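Local coordinates for insecticidal crystal protein Cry35Ab1 (Bacillus thuringiensis, PDB 4JP0), which forms, with Cry34Ab1, a binary insecticidal toxin active on western corn rootworm, probably targeting the larval midgut epithelium, at residues 205-210 and 316-321; 233-238 and 333-338; 248-253 and 287-292; 255-260 and 279-284. All coordinates share one frame; numbering follows the deposited sequence.

Contact 1. Residues 205-210 and 316-321; sequences LKKYQY and TSLELY
K206 and E319 face each other as an antiparallel hydrogen-bonded pair, K206 N to E319 O at 2.9 Å, with E319 N returning to K206 O. Y208 and S317 repeat the ladder, S317 N reaching Y208 O at 2.8 Å and Y208 N bonding to S317 O. These are the inner strands, 202-221 and 307-323, of a four-stranded antiparallel sheet. On the face carrying K206, Y208, S317 and E319, S317 OG donates to the anti lone pair of E319 OE2 (2.6 Å) and also bonds to Q334 NE2. Y208 CE1 lies 3.4 Å from E319 OE1. K206 NZ donates to Y208 OH at 3.2 Å, sits over one face of the Y321 ring, 4.6 Å from its centroid, and pairs with E327. On the other face, Q209 NE2 donates to T316 OG1 (3.1 Å) within its amide plane; L205, L318 and L320 share this face farther along. One face is thus a polar network in which the K206 charge is probably balanced by E327 and eased by the Y208 hydroxyl and Y321 ring, while the other is mixed.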
loop_
_atom_site.group_PDB
_atom_site.type_symbol
_atom_site.label_atom_id
_atom_site.label_comp_id
_atom_site.label_asym_id
_atom_site.label_seq_id
_atom_site.Cartn_x
_atom_site.Cartn_y
_atom_site.Cartn_z
ATOM N N LEU A 205 2.876 5.380 2.517
ATOM C CA LEU A 205 1.787 5.154 1.553
ATOM C C LEU A 205 0.453 5.503 2.282
ATOM O O LEU A 205 0.103 4.934 3.330
ATOM C CB LEU A 205 1.838 3.704 1.047
ATOM C CG LEU A 205 0.732 3.217 0.113
ATOM C CD1 LEU A 205 0.556 4.145 -1.099
ATOM C CD2 LEU A 205 0.989 1.755 -0.323
ATOM N N LYS A 206 -0.262 6.479 1.725
ATOM C CA LYS A 206 -1.480 6.978 2.322
ATOM C C LYS A 206 -2.634 6.639 1.431
ATOM O O LYS A 206 -2.475 6.565 0.192
ATOM C CB LYS A 206 -1.433 8.502 2.355
ATOM C CG LYS A 206 -0.235 9.100 3.025
ATOM C CD LYS A 206 -0.474 10.592 3.231
ATOM C CE LYS A 206 0.773 11.293 3.719
ATOM N NZ LYS A 206 0.544 12.709 4.031
ATOM N N LYS A 207 -3.787 6.458 2.064
ATOM C CA LYS A 207 -5.063 6.298 1.349
ATOM C C LYS A 207 -6.070 7.338 1.830
ATOM O O LYS A 207 -6.478 7.309 2.999
ATOM C CB LYS A 207 -5.683 4.905 1.524
ATOM C CG LYS A 207 -6.790 4.669 0.489
ATOM C CD LYS A 207 -7.610 3.362 0.692
ATOM C CE LYS A 207 -8.648 3.501 1.811
ATOM N NZ LYS A 207 -9.475 2.256 1.977
ATOM N N TYR A 208 -6.448 8.261 0.941
ATOM C CA TYR A 208 -7.459 9.258 1.234
ATOM C C TYR A 208 -8.726 8.898 0.516
ATOM O O TYR A 208 -8.689 8.308 -0.581
ATOM C CB TYR A 208 -7.044 10.621 0.703
ATOM C CG TYR A 208 -5.867 11.259 1.414
ATOM C CD1 TYR A 208 -4.574 11.209 0.878
ATOM C CD2 TYR A 208 -6.037 11.916 2.619
ATOM C CE1 TYR A 208 -3.486 11.802 1.562
ATOM C CE2 TYR A 208 -4.956 12.510 3.269
ATOM C CZ TYR A 208 -3.692 12.447 2.735
ATOM O OH TYR A 208 -2.623 13.058 3.410
ATOM N N GLN A 209 -9.855 9.241 1.127
ATOM C CA GLN A 209 -11.143 9.110 0.445
ATOM C C GLN A 209 -11.929 10.399 0.659
ATOM O O GLN A 209 -11.661 11.146 1.607
ATOM C CB GLN A 209 -11.923 7.886 0.906
ATOM C CG GLN A 209 -11.296 6.573 0.455
ATOM C CD GLN A 209 -12.059 5.369 0.972
ATOM O OE1 GLN A 209 -12.490 5.351 2.123
ATOM N NE2 GLN A 209 -12.215 4.347 0.122
ATOM N N TYR A 210 -12.847 10.666 -0.258
ATOM C CA TYR A 210 -13.694 11.842 -0.237
ATOM C C TYR A 210 -14.731 11.682 -1.346
ATOM O O TYR A 210 -14.598 10.803 -2.201
ATOM C CB TYR A 210 -12.879 13.118 -0.472
ATOM C CG TYR A 210 -11.952 13.091 -1.671
ATOM C CD1 TYR A 210 -12.322 13.662 -2.886
ATOM C CD2 TYR A 210 -10.679 12.535 -1.574
ATOM C CE1 TYR A 210 -11.427 13.654 -3.991
ATOM C CE2 TYR A 210 -9.807 12.543 -2.645
ATOM C CZ TYR A 210 -10.170 13.093 -3.833
ATOM O OH TYR A 210 -9.255 13.049 -4.866
ATOM N N THR A 316 -11.004 7.421 -4.227
ATOM C CA THR A 316 -9.909 6.921 -3.379
ATOM C C THR A 316 -8.604 7.402 -3.978
ATOM O O THR A 316 -8.346 7.203 -5.177
ATOM C CB THR A 316 -9.934 5.404 -3.323
ATOM O OG1 THR A 316 -11.125 4.999 -2.655
ATOM C CG2 THR A 316 -8.807 4.850 -2.414
ATOM N N SER A 317 -7.755 8.022 -3.164
ATOM C CA SER A 317 -6.473 8.506 -3.649
ATOM C C SER A 317 -5.338 7.779 -2.900
ATOM O O SER A 317 -5.203 7.913 -1.702
ATOM C CB SER A 317 -6.346 10.018 -3.399
ATOM O OG SER A 317 -5.135 10.516 -3.953
ATOM N N LEU A 318 -4.549 7.010 -3.633
ATOM C CA LEU A 318 -3.398 6.308 -3.065
ATOM C C LEU A 318 -2.190 7.181 -3.387
ATOM O O LEU A 318 -1.979 7.540 -4.548
ATOM C CB LEU A 318 -3.293 4.951 -3.732
ATOM C CG LEU A 318 -4.224 3.932 -3.070
ATOM C CD1 LEU A 318 -4.164 2.546 -3.749
ATOM C CD2 LEU A 318 -3.838 3.811 -1.632
ATOM N N GLU A 319 -1.408 7.561 -2.381
ATOM C CA GLU A 319 -0.309 8.505 -2.613
ATOM C C GLU A 319 0.920 8.026 -1.847
ATOM O O GLU A 319 0.837 7.710 -0.684
ATOM C CB GLU A 319 -0.709 9.914 -2.137
ATOM C CG GLU A 319 -1.964 10.469 -2.827
ATOM C CD GLU A 319 -2.525 11.746 -2.177
ATOM O OE1 GLU A 319 -1.832 12.409 -1.397
ATOM O OE2 GLU A 319 -3.687 12.114 -2.446
ATOM N N LEU A 320 2.054 8.014 -2.520
ATOM C CA LEU A 320 3.281 7.484 -1.964
ATOM C C LEU A 320 4.320 8.579 -1.840
ATOM O O LEU A 320 4.549 9.336 -2.802
ATOM C CB LEU A 320 3.811 6.400 -2.898
ATOM C CG LEU A 320 5.100 5.712 -2.469
ATOM C CD1 LEU A 320 4.841 4.851 -1.257
ATOM C CD2 LEU A 320 5.663 4.837 -3.608
ATOM N N TYR A 321 4.970 8.622 -0.673
ATOM C CA TYR A 321 5.928 9.676 -0.326
ATOM C C TYR A 321 7.265 9.158 0.197
ATOM O O TYR A 321 7.302 8.198 1.006
ATOM C CB TYR A 321 5.344 10.529 0.806
ATOM C CG TYR A 321 3.994 11.166 0.476
ATOM C CD1 TYR A 321 2.820 10.424 0.560
ATOM C CD2 TYR A 321 3.907 12.489 0.055
ATOM C CE1 TYR A 321 1.614 10.976 0.263
ATOM C CE2 TYR A 321 2.665 13.067 -0.232
ATOM C CZ TYR A 321 1.536 12.297 -0.144
ATOM O OH TYR A 321 0.294 12.841 -0.443
#

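Contact 2. Residues 233-238 and 333-338; sequences WGTEID and IQTSDN
I333 turns CG1 against I237 CB at 4.0 Å, an apolar touch beside helix 240-247. At Q334 the backbone takes over: T235 OG1 donates to Q334 O at 2.8 Å. The same hydroxyl accepts from I237 N, forming an ST turn, so this one oxygen both closes the turn and fastens it to strand 327-346. The Q334 side chain is directed to S317. T335 brings CG2 to 3.9 Å from T235 CB, and its CA lies against G234 O. Here the end of strand 225-234 runs antiparallel to strand 327-346, joining the four-stranded sheet to the two-stranded sheet of 225-234 and 292-301. S336 N donates to G234 O at 2.8 Å, while G234 N reaches S336 OG at 2.9 Å through a bent bond. A water 2.7 Å from S336 OG also makes a weak bond to G234 O. S336 O lies at the edge of the W233 indole, in its plane. N338 covers one face of that indole: CB stands 3.4 Å from the centroid of the five-membered ring in a CH-pi contact. With chi1 of 73°, the N338 amide folds over the six-membered ring, 10° from the indole plane, placing OD1 3.2 Å from W233 CH2.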
loop_
_atom_site.group_PDB
_atom_site.type_symbol
_atom_site.label_atom_id
_atom_site.label_comp_id
_atom_site.label_asym_id
_atom_site.label_seq_id
_atom_site.Cartn_x
_atom_site.Cartn_y
_atom_site.Cartn_z
ATOM N N TRP A 233 -16.844 7.092 -14.436
ATOM C CA TRP A 233 -16.199 6.654 -13.208
ATOM C C TRP A 233 -14.987 5.848 -13.611
ATOM O O TRP A 233 -14.714 5.695 -14.809
ATOM C CB TRP A 233 -17.147 5.854 -12.328
ATOM C CG TRP A 233 -17.677 4.594 -12.971
ATOM C CD1 TRP A 233 -18.715 4.480 -13.858
ATOM C CD2 TRP A 233 -17.209 3.271 -12.732
ATOM N NE1 TRP A 233 -18.904 3.160 -14.196
ATOM C CE2 TRP A 233 -17.983 2.397 -13.518
ATOM C CE3 TRP A 233 -16.183 2.738 -11.948
ATOM C CZ2 TRP A 233 -17.776 1.022 -13.530
ATOM C CZ3 TRP A 233 -15.975 1.378 -11.955
ATOM C CH2 TRP A 233 -16.761 0.529 -12.744
ATOM N N GLY A 234 -14.270 5.324 -12.628
ATOM C CA GLY A 234 -13.052 4.583 -12.910
ATOM C C GLY A 234 -11.846 5.466 -12.619
ATOM O O GLY A 234 -11.760 6.100 -11.567
ATOM N N THR A 235 -10.931 5.537 -13.568
ATOM C CA THR A 235 -9.756 6.367 -13.393
ATOM C C THR A 235 -9.266 6.847 -14.724
ATOM O O THR A 235 -9.421 6.150 -15.724
ATOM C CB THR A 235 -8.646 5.596 -12.668
ATOM O OG1 THR A 235 -7.508 6.455 -12.492
ATOM C CG2 THR A 235 -8.122 4.462 -13.550
ATOM N N GLU A 236 -8.691 8.040 -14.738
ATOM C CA GLU A 236 -8.120 8.597 -15.952
ATOM C C GLU A 236 -6.613 8.529 -15.875
ATOM O O GLU A 236 -5.911 9.004 -16.766
ATOM C CB GLU A 236 -8.547 10.054 -16.155
ATOM C CG GLU A 236 -10.003 10.235 -16.560
ATOM C CD GLU A 236 -10.368 11.686 -16.807
ATOM O OE1 GLU A 236 -9.509 12.567 -16.571
ATOM O OE2 GLU A 236 -11.525 11.943 -17.222
ATOM N N ILE A 237 -6.115 7.925 -14.804
ATOM C CA ILE A 237 -4.692 7.793 -14.601
ATOM C C ILE A 237 -4.185 6.524 -15.284
ATOM O O ILE A 237 -4.854 5.501 -15.280
ATOM C CB ILE A 237 -4.392 7.755 -13.078
ATOM C CG1 ILE A 237 -4.906 9.029 -12.418
ATOM C CG2 ILE A 237 -2.880 7.573 -12.812
ATOM C CD1 ILE A 237 -4.492 10.300 -13.174
ATOM N N ASP A 238 -3.021 6.620 -15.912
ATOM C CA ASP A 238 -2.351 5.459 -16.463
ATOM C C ASP A 238 -1.773 4.644 -15.294
ATOM O O ASP A 238 -0.937 5.149 -14.538
ATOM C CB ASP A 238 -1.228 5.935 -17.354
ATOM C CG ASP A 238 -0.423 4.804 -17.896
ATOM O OD1 ASP A 238 -0.657 3.635 -17.509
ATOM O OD2 ASP A 238 0.481 5.000 -18.709
ATOM N N ILE A 333 -2.537 8.158 -7.475
ATOM C CA ILE A 333 -3.551 7.698 -8.416
ATOM C C ILE A 333 -4.870 7.865 -7.722
ATOM O O ILE A 333 -4.976 7.577 -6.521
ATOM C CB ILE A 333 -3.327 6.226 -8.868
ATOM C CG1 ILE A 333 -4.549 5.712 -9.641
ATOM C CG2 ILE A 333 -3.097 5.351 -7.681
ATOM C CD1 ILE A 333 -4.317 4.360 -10.386
ATOM N N GLN A 334 -5.843 8.413 -8.452
ATOM C CA GLN A 334 -7.192 8.531 -7.940
ATOM C C GLN A 334 -8.123 7.628 -8.746
ATOM O O GLN A 334 -7.980 7.501 -9.963
ATOM C CB GLN A 334 -7.703 9.966 -8.017
ATOM C CG GLN A 334 -7.060 10.881 -7.011
ATOM C CD GLN A 334 -5.733 11.372 -7.505
ATOM O OE1 GLN A 334 -5.614 11.761 -8.680
ATOM N NE2 GLN A 334 -4.726 11.367 -6.627
ATOM N N THR A 335 -9.033 6.962 -8.052
ATOM C CA THR A 335 -10.017 6.097 -8.709
ATOM C C THR A 335 -11.378 6.371 -8.091
ATOM O O THR A 335 -11.447 6.877 -6.969
ATOM C CB THR A 335 -9.663 4.602 -8.526
ATOM O OG1 THR A 335 -9.675 4.246 -7.144
ATOM C CG2 THR A 335 -8.210 4.297 -8.980
ATOM N N SER A 336 -12.454 6.052 -8.816
ATOM C CA SER A 336 -13.791 6.180 -8.254
ATOM C C SER A 336 -14.504 4.847 -8.432
ATOM O O SER A 336 -14.275 4.143 -9.401
ATOM C CB SER A 336 -14.573 7.317 -8.915
ATOM O OG SER A 336 -14.703 7.082 -10.303
ATOM N N ASP A 337 -15.375 4.534 -7.491
ATOM C CA ASP A 337 -16.033 3.239 -7.333
ATOM C C ASP A 337 -17.525 3.393 -7.619
ATOM O O ASP A 337 -18.275 3.998 -6.839
ATOM C CB ASP A 337 -15.812 2.822 -5.881
ATOM C CG ASP A 337 -16.434 1.491 -5.533
ATOM O OD1 ASP A 337 -17.213 0.947 -6.360
ATOM O OD2 ASP A 337 -16.208 0.940 -4.421
ATOM N N ASN A 338 -17.951 2.844 -8.752
ATOM C CA ASN A 338 -19.330 3.020 -9.185
ATOM C C ASN A 338 -20.317 2.449 -8.189
ATOM O O ASN A 338 -21.484 2.844 -8.182
ATOM C CB ASN A 338 -19.552 2.498 -10.597
ATOM C CG ASN A 338 -19.546 1.009 -10.662
ATOM O OD1 ASN A 338 -18.632 0.354 -10.145
ATOM N ND2 ASN A 338 -20.572 0.445 -11.307
HETATM O O HOH W 1 -13.283 9.112 -11.339
#

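Contact 3. Residues 248-253 and 287-292; sequences GFQINI and TKIMEK
The Q250 amide meets the flank of I289, whose CD1 lies 3.7 Å from Q250 CD, the two side chains crossing at about a right angle. The setting is the end of the short strand 249-251, half of a two-stranded antiparallel hairpin, against the loop leading into strand 292-301; a single bridge at N252 and I289 joins them. The other flat group, the N252 amide, packs against the backbone of K288 and I289, with N252 OD1 3.3 Å from I289 CA and N252 CB 3.2 Å from K288 O. Its ND2 end is held by E286 and S284, and by a water that it shares with T287 O. M290 N donates to I251 O at 2.9 Å, and I253 N to K288 O at 2.9 Å. I253 also lays CD1 against the aliphatic part of K288, whose NZ reaches E291 and Y293. The M290 side chain runs beside I251; a bend at chi3 (-68°) brings its methyl CE 4.0 Å from I251 CG2.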
loop_
_atom_site.group_PDB
_atom_site.type_symbol
_atom_site.label_atom_id
_atom_site.label_comp_id
_atom_site.label_asym_id
_atom_site.label_seq_id
_atom_site.Cartn_x
_atom_site.Cartn_y
_atom_site.Cartn_z
ATOM N N GLY A 248 4.119 -2.248 -7.871
ATOM C CA GLY A 248 3.832 -3.622 -8.275
ATOM C C GLY A 248 2.404 -4.104 -8.019
ATOM O O GLY A 248 2.149 -5.302 -7.862
ATOM N N PHE A 249 1.459 -3.174 -7.946
ATOM C CA PHE A 249 0.048 -3.579 -7.875
ATOM C C PHE A 249 -0.823 -2.622 -8.670
ATOM O O PHE A 249 -0.394 -1.510 -8.993
ATOM C CB PHE A 249 -0.472 -3.870 -6.447
ATOM C CG PHE A 249 -0.687 -2.667 -5.585
ATOM C CD1 PHE A 249 -1.930 -2.047 -5.525
ATOM C CD2 PHE A 249 0.310 -2.236 -4.720
ATOM C CE1 PHE A 249 -2.144 -0.980 -4.697
ATOM C CE2 PHE A 249 0.113 -1.160 -3.901
ATOM C CZ PHE A 249 -1.103 -0.532 -3.862
ATOM N N GLN A 250 -2.021 -3.093 -9.007
ATOM C CA GLN A 250 -3.004 -2.287 -9.748
ATOM C C GLN A 250 -4.347 -2.299 -9.046
ATOM O O GLN A 250 -4.610 -3.164 -8.198
ATOM C CB GLN A 250 -3.191 -2.819 -11.175
ATOM C CG GLN A 250 -3.766 -4.229 -11.250
ATOM C CD GLN A 250 -3.667 -4.838 -12.649
ATOM O OE1 GLN A 250 -2.628 -4.738 -13.295
ATOM N NE2 GLN A 250 -4.746 -5.477 -13.107
ATOM N N ILE A 251 -5.207 -1.347 -9.415
ATOM C CA ILE A 251 -6.549 -1.314 -8.885
ATOM C C ILE A 251 -7.437 -1.844 -9.980
ATOM O O ILE A 251 -7.392 -1.356 -11.105
ATOM C CB ILE A 251 -6.994 0.080 -8.507
ATOM C CG1 ILE A 251 -6.024 0.726 -7.498
ATOM C CG2 ILE A 251 -8.349 -0.026 -7.874
ATOM C CD1 ILE A 251 -5.797 -0.099 -6.281
ATOM N N ASN A 252 -8.214 -2.867 -9.658
ATOM C CA ASN A 252 -9.128 -3.461 -10.646
ATOM C C ASN A 252 -10.507 -2.817 -10.630
ATOM O O ASN A 252 -10.796 -1.942 -9.802
ATOM C CB ASN A 252 -9.232 -4.965 -10.436
ATOM C CG ASN A 252 -8.077 -5.698 -11.036
ATOM O OD1 ASN A 252 -7.177 -5.083 -11.617
ATOM N ND2 ASN A 252 -8.085 -7.028 -10.911
ATOM N N ILE A 253 -11.379 -3.266 -11.534
ATOM C CA ILE A 253 -12.679 -2.607 -11.720
ATOM C C ILE A 253 -13.562 -2.595 -10.449
ATOM O O ILE A 253 -14.491 -1.781 -10.275
ATOM C CB ILE A 253 -13.376 -3.265 -12.961
ATOM C CG1 ILE A 253 -14.614 -2.489 -13.398
ATOM C CG2 ILE A 253 -13.706 -4.731 -12.689
ATOM C CD1 ILE A 253 -15.088 -2.854 -14.791
ATOM N N THR A 287 -10.834 -9.616 -12.731
ATOM C CA THR A 287 -9.612 -9.748 -13.479
ATOM C C THR A 287 -9.341 -8.506 -14.324
ATOM O O THR A 287 -8.224 -8.305 -14.812
ATOM C CB THR A 287 -9.668 -11.019 -14.340
ATOM O OG1 THR A 287 -8.392 -11.248 -14.941
ATOM C CG2 THR A 287 -10.584 -10.833 -15.519
ATOM N N LYS A 288 -10.343 -7.647 -14.478
ATOM C CA LYS A 288 -10.168 -6.454 -15.306
ATOM C C LYS A 288 -9.583 -5.267 -14.529
ATOM O O LYS A 288 -10.112 -4.910 -13.503
ATOM C CB LYS A 288 -11.501 -6.033 -15.937
ATOM C CG LYS A 288 -11.377 -4.901 -16.938
ATOM C CD LYS A 288 -12.712 -4.619 -17.624
ATOM C CE LYS A 288 -12.558 -3.694 -18.853
ATOM N NZ LYS A 288 -12.195 -2.268 -18.530
ATOM N N ILE A 289 -8.504 -4.677 -15.043
ATOM C CA ILE A 289 -7.891 -3.490 -14.471
ATOM C C ILE A 289 -8.833 -2.313 -14.587
ATOM O O ILE A 289 -9.546 -2.211 -15.565
ATOM C CB ILE A 289 -6.580 -3.163 -15.216
ATOM C CG1 ILE A 289 -5.803 -2.065 -14.489
ATOM C CG2 ILE A 289 -6.861 -2.720 -16.631
ATOM C CD1 ILE A 289 -4.332 -1.954 -14.902
ATOM N N MET A 290 -8.845 -1.411 -13.606
ATOM C CA MET A 290 -9.745 -0.263 -13.734
ATOM C C MET A 290 -9.325 0.687 -14.845
ATOM O O MET A 290 -8.170 1.134 -14.906
ATOM C CB MET A 290 -9.840 0.551 -12.450
ATOM C CG MET A 290 -10.879 1.668 -12.588
ATOM S SD MET A 290 -10.812 2.726 -11.186
ATOM C CE MET A 290 -11.431 1.616 -9.908
ATOM N N GLU A 291 -10.252 1.030 -15.720
ATOM C CA GLU A 291 -9.987 2.060 -16.693
ATOM C C GLU A 291 -10.972 3.217 -16.531
ATOM O O GLU A 291 -11.318 3.555 -15.451
ATOM C CB GLU A 291 -9.992 1.529 -18.111
ATOM C CG GLU A 291 -9.754 0.067 -18.221
ATOM C CD GLU A 291 -9.671 -0.425 -19.636
ATOM O OE1 GLU A 291 -10.011 0.315 -20.590
ATOM O OE2 GLU A 291 -9.234 -1.565 -19.774
ATOM N N LYS A 292 -11.389 3.802 -17.632
ATOM C CA LYS A 292 -12.369 4.879 -17.644
ATOM C C LYS A 292 -13.704 4.311 -18.174
ATOM O O LYS A 292 -13.738 3.728 -19.258
ATOM C CB LYS A 292 -11.859 6.017 -18.542
ATOM C CG LYS A 292 -12.777 7.210 -18.678
ATOM C CD LYS A 292 -12.062 8.375 -19.375
ATOM C CE LYS A 292 -12.956 9.615 -19.487
ATOM N NZ LYS A 292 -12.205 10.922 -19.337
HETATM O O HOH W 2 -6.384 -8.944 -12.747
#

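Contact 4. Residues 255-260 and 279-284; sequences SGMKFD and LKIEYS
M257 lays its side chain across I281 at about a right angle, CG 3.7 Å from I281 CG2 and SD almost as near. The chain is extended beyond CG, which carries its end past the isoleucine to Y283: CE reaches 3.9 Å from Y283 CE2, the two side chains running side by side and pointing the same way. F259 adds a looser touch at the edge of the tyrosine ring, its CE1 4.4 Å from Y283 CE2; its own ring also meets that of F249. The apolar cluster is pinned by two backbone bonds that place M257 between E282 and S284. M257 N donates to E282 O at 2.9 Å, and S284 N donates to M257 O at 3.0 Å. This single bridge docks strand 257-259, the second strand of the hairpin with 249-251, onto the irregular chain that leaves helix 272-279. The G256 backbone packs tightly just before it, CA 3.2 Å from E282 O. S284 packs CB against G256 C, while its OG is engaged by E286 and N252. A water accepts from E282 N at 2.8 Å and makes a weak bond to S255 O. The M257 backbone therefore has both its N-H and its carbonyl satisfied by the facing segment, while its thioether packs against I281 and the Y283 ring.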
loop_
_atom_site.group_PDB
_atom_site.type_symbol
_atom_site.label_atom_id
_atom_site.label_comp_id
_atom_site.label_asym_id
_atom_site.label_seq_id
_atom_site.Cartn_x
_atom_site.Cartn_y
_atom_site.Cartn_z
ATOM N N SER A 255 -12.332 -1.975 -7.666
ATOM C CA SER A 255 -11.627 -1.090 -6.712
ATOM C C SER A 255 -10.775 -1.911 -5.737
ATOM O O SER A 255 -10.225 -1.381 -4.758
ATOM C CB SER A 255 -12.557 -0.154 -5.942
ATOM O OG SER A 255 -12.969 0.930 -6.760
ATOM N N GLY A 256 -10.647 -3.206 -5.995
ATOM C CA GLY A 256 -9.777 -4.006 -5.147
ATOM C C GLY A 256 -8.390 -4.049 -5.764
ATOM O O GLY A 256 -8.217 -3.740 -6.933
ATOM N N MET A 257 -7.399 -4.448 -4.988
ATOM C CA MET A 257 -6.053 -4.454 -5.524
ATOM C C MET A 257 -5.686 -5.830 -6.090
ATOM O O MET A 257 -6.175 -6.854 -5.622
ATOM C CB MET A 257 -5.023 -4.018 -4.472
ATOM C CG MET A 257 -5.159 -4.727 -3.142
ATOM S SD MET A 257 -3.996 -4.064 -1.903
ATOM C CE MET A 257 -4.189 -5.307 -0.670
ATOM N N LYS A 258 -4.804 -5.816 -7.082
ATOM C CA LYS A 258 -4.335 -7.009 -7.769
ATOM C C LYS A 258 -2.831 -6.849 -7.944
ATOM O O LYS A 258 -2.367 -5.827 -8.402
ATOM C CB LYS A 258 -5.092 -7.149 -9.110
ATOM C CG LYS A 258 -4.391 -7.912 -10.243
ATOM C CD LYS A 258 -4.168 -9.347 -9.967
ATOM C CE LYS A 258 -3.801 -10.088 -11.285
ATOM N NZ LYS A 258 -2.328 -9.992 -11.629
ATOM N N PHE A 259 -2.057 -7.849 -7.548
ATOM C CA PHE A 259 -0.599 -7.711 -7.587
ATOM C C PHE A 259 0.040 -8.146 -8.901
ATOM O O PHE A 259 -0.298 -9.191 -9.450
ATOM C CB PHE A 259 0.038 -8.381 -6.348
ATOM C CG PHE A 259 -0.287 -7.662 -5.063
ATOM C CD1 PHE A 259 -1.479 -7.900 -4.404
ATOM C CD2 PHE A 259 0.589 -6.701 -4.544
ATOM C CE1 PHE A 259 -1.801 -7.183 -3.246
ATOM C CE2 PHE A 259 0.297 -6.003 -3.401
ATOM C CZ PHE A 259 -0.910 -6.240 -2.742
ATOM N N ASP A 260 0.951 -7.331 -9.421
ATOM C CA ASP A 260 1.633 -7.634 -10.672
ATOM C C ASP A 260 3.133 -7.835 -10.497
ATOM O O ASP A 260 3.686 -7.512 -9.453
ATOM C CB ASP A 260 1.500 -6.474 -11.638
ATOM C CG ASP A 260 0.091 -6.192 -12.028
ATOM O OD1 ASP A 260 -0.720 -7.140 -12.099
ATOM O OD2 ASP A 260 -0.272 -5.045 -12.332
ATOM N N LEU A 279 -4.294 -0.216 4.982
ATOM C CA LEU A 279 -4.927 0.734 4.073
ATOM C C LEU A 279 -6.406 0.471 3.876
ATOM O O LEU A 279 -7.108 1.303 3.297
ATOM C CB LEU A 279 -4.209 0.751 2.743
ATOM C CG LEU A 279 -2.743 1.173 2.830
ATOM C CD1 LEU A 279 -2.138 1.208 1.452
ATOM C CD2 LEU A 279 -2.627 2.553 3.511
ATOM N N LYS A 280 -6.873 -0.666 4.387
ATOM C CA LYS A 280 -8.280 -1.071 4.247
ATOM C C LYS A 280 -8.709 -1.121 2.809
ATOM O O LYS A 280 -9.748 -0.541 2.420
ATOM C CB LYS A 280 -9.233 -0.171 5.059
ATOM C CG LYS A 280 -8.708 0.152 6.443
ATOM C CD LYS A 280 -9.459 1.324 7.052
ATOM C CE LYS A 280 -9.437 1.270 8.580
ATOM N NZ LYS A 280 -10.819 1.539 9.144
ATOM N N ILE A 281 -7.924 -1.836 2.017
ATOM C CA ILE A 281 -8.229 -2.032 0.614
ATOM C C ILE A 281 -8.453 -3.523 0.423
ATOM O O ILE A 281 -7.643 -4.331 0.852
ATOM C CB ILE A 281 -7.037 -1.593 -0.223
ATOM C CG1 ILE A 281 -6.874 -0.071 -0.174
ATOM C CG2 ILE A 281 -7.207 -2.030 -1.658
ATOM C CD1 ILE A 281 -5.555 0.361 -0.719
ATOM N N GLU A 282 -9.569 -3.879 -0.192
ATOM C CA GLU A 282 -9.896 -5.272 -0.418
ATOM C C GLU A 282 -9.064 -5.856 -1.552
ATOM O O GLU A 282 -8.611 -5.139 -2.440
ATOM C CB GLU A 282 -11.391 -5.383 -0.767
ATOM C CG GLU A 282 -12.292 -5.110 0.430
ATOM C CD GLU A 282 -13.773 -5.267 0.139
ATOM O OE1 GLU A 282 -14.164 -5.403 -1.056
ATOM O OE2 GLU A 282 -14.556 -5.251 1.127
ATOM N N TYR A 283 -8.838 -7.160 -1.490
ATOM C CA TYR A 283 -8.285 -7.880 -2.615
ATOM C C TYR A 283 -9.372 -7.895 -3.680
ATOM O O TYR A 283 -10.572 -8.052 -3.373
ATOM C CB TYR A 283 -7.953 -9.315 -2.223
ATOM C CG TYR A 283 -6.866 -9.434 -1.167
ATOM C CD1 TYR A 283 -7.139 -9.933 0.093
ATOM C CD2 TYR A 283 -5.571 -9.063 -1.439
ATOM C CE1 TYR A 283 -6.133 -10.059 1.055
ATOM C CE2 TYR A 283 -4.571 -9.179 -0.477
ATOM C CZ TYR A 283 -4.871 -9.664 0.756
ATOM O OH TYR A 283 -3.897 -9.772 1.703
ATOM N N SER A 284 -8.964 -7.718 -4.929
ATOM C CA SER A 284 -9.909 -7.722 -6.034
ATOM C C SER A 284 -10.503 -9.097 -6.252
ATOM O O SER A 284 -9.867 -10.108 -5.956
ATOM C CB SER A 284 -9.238 -7.249 -7.317
ATOM O OG SER A 284 -10.119 -7.375 -8.421
HETATM O O HOH W 3 -10.773 -1.679 -1.425
#

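From the N terminus, strand 202-221 supplies 205-210, and contact 1 closes the longest loop when 316-321 returns beside it. Segment 233-238 opens contact 2 inside that loop, but its partner 333-338 follows 316-321, so contacts 1 and 2 cross; T316 N and T335 O meet where strands 307-323 and 327-346 are neighbours. Contact 3 closes a loop from 248-253 to 287-292, nested within both, and contact 4, 255-260 with 279-284, is nested within contact 3. The hairpin of 249-251 and 257-259 joins contacts 3 and 4. K207 ties contact 1 to the end of helix 272-279, and E236 with K292 links contacts 2 and 3.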